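Local coordinates for 378aa long hypothetical citrate synthase (Sulfolobus tokodaii, PDB 1VGM), which belongs to the citrate synthase family and is a largely helical protein that assembles from two copies, at residues T20-I25 with T182-P187. Residues are numbered along the deposited sequence; the frame is centred on the assembly and turned at random.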
loop_
_atom_site.group_PDB
_atom_site.type_symbol
_atom_site.label_atom_id
_atom_site.label_comp_id
_atom_site.label_asym_id
_atom_site.label_seq_id
_atom_site.Cartn_x
_atom_site.Cartn_y
_atom_site.Cartn_z
ATOM N N THR A 20 4.551 15.111 -16.093
ATOM C CA THR A 20 5.923 15.493 -15.768
ATOM C C THR A 20 6.959 15.099 -16.820
ATOM O O THR A 20 7.079 13.940 -17.192
ATOM C CB THR A 20 6.342 14.895 -14.419
ATOM O OG1 THR A 20 5.397 15.294 -13.416
ATOM C CG2 THR A 20 7.735 15.375 -14.029
ATOM N N TYR A 21 7.718 16.080 -17.284
ATOM C CA TYR A 21 8.758 15.836 -18.272
ATOM C C TYR A 21 10.129 16.092 -17.670
ATOM O O TYR A 21 10.365 17.133 -17.046
ATOM C CB TYR A 21 8.542 16.741 -19.493
ATOM C CG TYR A 21 9.731 16.804 -20.428
ATOM C CD1 TYR A 21 10.597 17.898 -20.410
ATOM C CD2 TYR A 21 9.999 15.759 -21.319
ATOM C CE1 TYR A 21 11.707 17.955 -21.256
ATOM C CE2 TYR A 21 11.109 15.804 -22.168
ATOM C CZ TYR A 21 11.959 16.910 -22.130
ATOM O OH TYR A 21 13.059 16.982 -22.960
ATOM N N ILE A 22 11.036 15.139 -17.863
ATOM C CA ILE A 22 12.407 15.301 -17.396
ATOM C C ILE A 22 13.398 15.144 -18.541
ATOM O O ILE A 22 13.346 14.172 -19.296
ATOM C CB ILE A 22 12.742 14.276 -16.287
ATOM C CG1 ILE A 22 11.792 14.481 -15.102
ATOM C CG2 ILE A 22 14.201 14.433 -15.835
ATOM C CD1 ILE A 22 11.538 13.233 -14.300
ATOM N N ASP A 23 14.291 16.121 -18.660
ATOM C CA ASP A 23 15.416 16.052 -19.587
ATOM C C ASP A 23 16.683 15.955 -18.739
ATOM O O ASP A 23 17.115 16.934 -18.138
ATOM C CB ASP A 23 15.419 17.315 -20.468
ATOM C CG ASP A 23 16.702 17.490 -21.272
ATOM O OD1 ASP A 23 17.630 16.657 -21.166
ATOM O OD2 ASP A 23 16.780 18.487 -22.018
ATOM N N GLY A 24 17.254 14.758 -18.674
ATOM C CA GLY A 24 18.383 14.519 -17.790
ATOM C C GLY A 24 19.706 15.042 -18.328
ATOM O O GLY A 24 20.651 15.268 -17.566
ATOM N N ILE A 25 19.781 15.229 -19.644
ATOM C CA ILE A 25 20.982 15.768 -20.269
ATOM C C ILE A 25 21.165 17.256 -19.966
ATOM O O ILE A 25 22.263 17.687 -19.622
ATOM C CB ILE A 25 20.960 15.570 -21.804
ATOM C CG1 ILE A 25 21.007 14.081 -22.145
ATOM C CG2 ILE A 25 22.160 16.257 -22.433
ATOM C CD1 ILE A 25 19.688 13.361 -21.929
ATOM N N THR A 182 6.732 17.825 -5.972
ATOM C CA THR A 182 5.392 17.399 -6.382
ATOM C C THR A 182 5.348 16.117 -7.220
ATOM O O THR A 182 4.508 15.252 -6.975
ATOM C CB THR A 182 4.670 18.537 -7.140
ATOM O OG1 THR A 182 4.123 19.455 -6.183
ATOM C CG2 THR A 182 3.542 17.982 -8.042
ATOM N N ASP A 183 6.239 15.985 -8.198
ATOM C CA ASP A 183 6.311 14.745 -8.972
ATOM C C ASP A 183 7.669 14.530 -9.645
ATOM O O ASP A 183 8.372 15.492 -9.967
ATOM C CB ASP A 183 5.208 14.722 -10.033
ATOM C CG ASP A 183 5.018 13.349 -10.641
ATOM O OD1 ASP A 183 5.079 12.357 -9.887
ATOM O OD2 ASP A 183 4.802 13.258 -11.866
ATOM N N HIS A 184 8.026 13.261 -9.853
ATOM C CA HIS A 184 9.278 12.895 -10.511
ATOM C C HIS A 184 9.365 11.379 -10.670
ATOM O O HIS A 184 9.391 10.645 -9.681
ATOM C CB HIS A 184 10.487 13.390 -9.697
ATOM C CG HIS A 184 11.641 13.847 -10.538
ATOM N ND1 HIS A 184 12.645 12.998 -10.950
ATOM C CD2 HIS A 184 11.951 15.066 -11.048
ATOM C CE1 HIS A 184 13.522 13.672 -11.675
ATOM N NE2 HIS A 184 13.122 14.930 -11.750
ATOM N N GLU A 185 9.420 10.925 -11.920
ATOM C CA GLU A 185 9.547 9.509 -12.236
ATOM C C GLU A 185 8.411 8.709 -11.606
ATOM O O GLU A 185 7.392 9.272 -11.217
ATOM C CB GLU A 185 10.900 8.988 -11.753
ATOM C CG GLU A 185 12.089 9.665 -12.433
ATOM C CD GLU A 185 13.365 9.569 -11.611
ATOM O OE1 GLU A 185 14.064 8.544 -11.711
ATOM O OE2 GLU A 185 13.666 10.520 -10.859
ATOM N N VAL A 186 8.579 7.395 -11.515
ATOM C CA VAL A 186 7.568 6.548 -10.896
ATOM C C VAL A 186 8.240 5.643 -9.879
ATOM O O VAL A 186 8.445 4.453 -10.126
ATOM C CB VAL A 186 6.841 5.676 -11.940
ATOM C CG1 VAL A 186 5.554 5.141 -11.350
ATOM C CG2 VAL A 186 6.546 6.485 -13.190
ATOM N N PRO A 187 8.609 6.207 -8.722
ATOM C CA PRO A 187 9.227 5.417 -7.655
ATOM C C PRO A 187 8.229 4.446 -7.041
ATOM O O PRO A 187 7.088 4.340 -7.495
ATOM C CB PRO A 187 9.696 6.480 -6.656
ATOM C CG PRO A 187 8.715 7.596 -6.845
ATOM C CD PRO A 187 8.449 7.620 -8.330
#
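Ile-22 and His-184 meet as a compact example of how an aliphatic tip can cover one face of a ring while polar partners bind its nitrogens. The methyl CD1 of Ile-22 stands 3.4 Å from the centroid of the His-184 imidazole, 14° off the ring normal, a CH-pi contact over the centre of the face. CG1 lies anti to the carbonyl carbon of Ile-22 (chi1 -60°), and the extended chi2 carries CD1 across to the loop between helices 168-180 and 188-197. The same methyl ends 4.1 Å from CG of Glu-185, whose carboxylate turns back to the imidazole: ND1 of His-184 donates to OE2 of Glu-185 at 2.7 Å, and this oxygen lies in the ring plane and accepts through its anti lone pair. On the other ring nitrogen, NE2 is bonded to the hydroxyl of Tyr-262. Bonds at both ring nitrogens and a covered face should therefore fix both the tilt and the rotation of the imidazole.

Two residues back along strand 20-23, the contact is polar, and both partners are buried, whereas Ile-22 is partly exposed. Thr-20 gives its OG1 hydrogen to OD2 of Asp-183 over 2.6 Å, arriving on the anti side and 16° out of the carboxylate plane. That oxygen also receives NE2 of His-346, so it is gripped twice, while the backbone N of Asp-183 is held by Tyr-31 of the neighbouring strand 28-31.

Toward Glu-185 the packing is looser: this partly exposed residue meets Ile-22 only through its backbone N and CG. The chemistry implies that strand 20-23, outermost of its sheet within this chain, is joined to the loop by one hydroxyl and the end of one isoleucine, while the bond from ND1 gives OE2 of Glu-185 a partner and helps hold the ring in position.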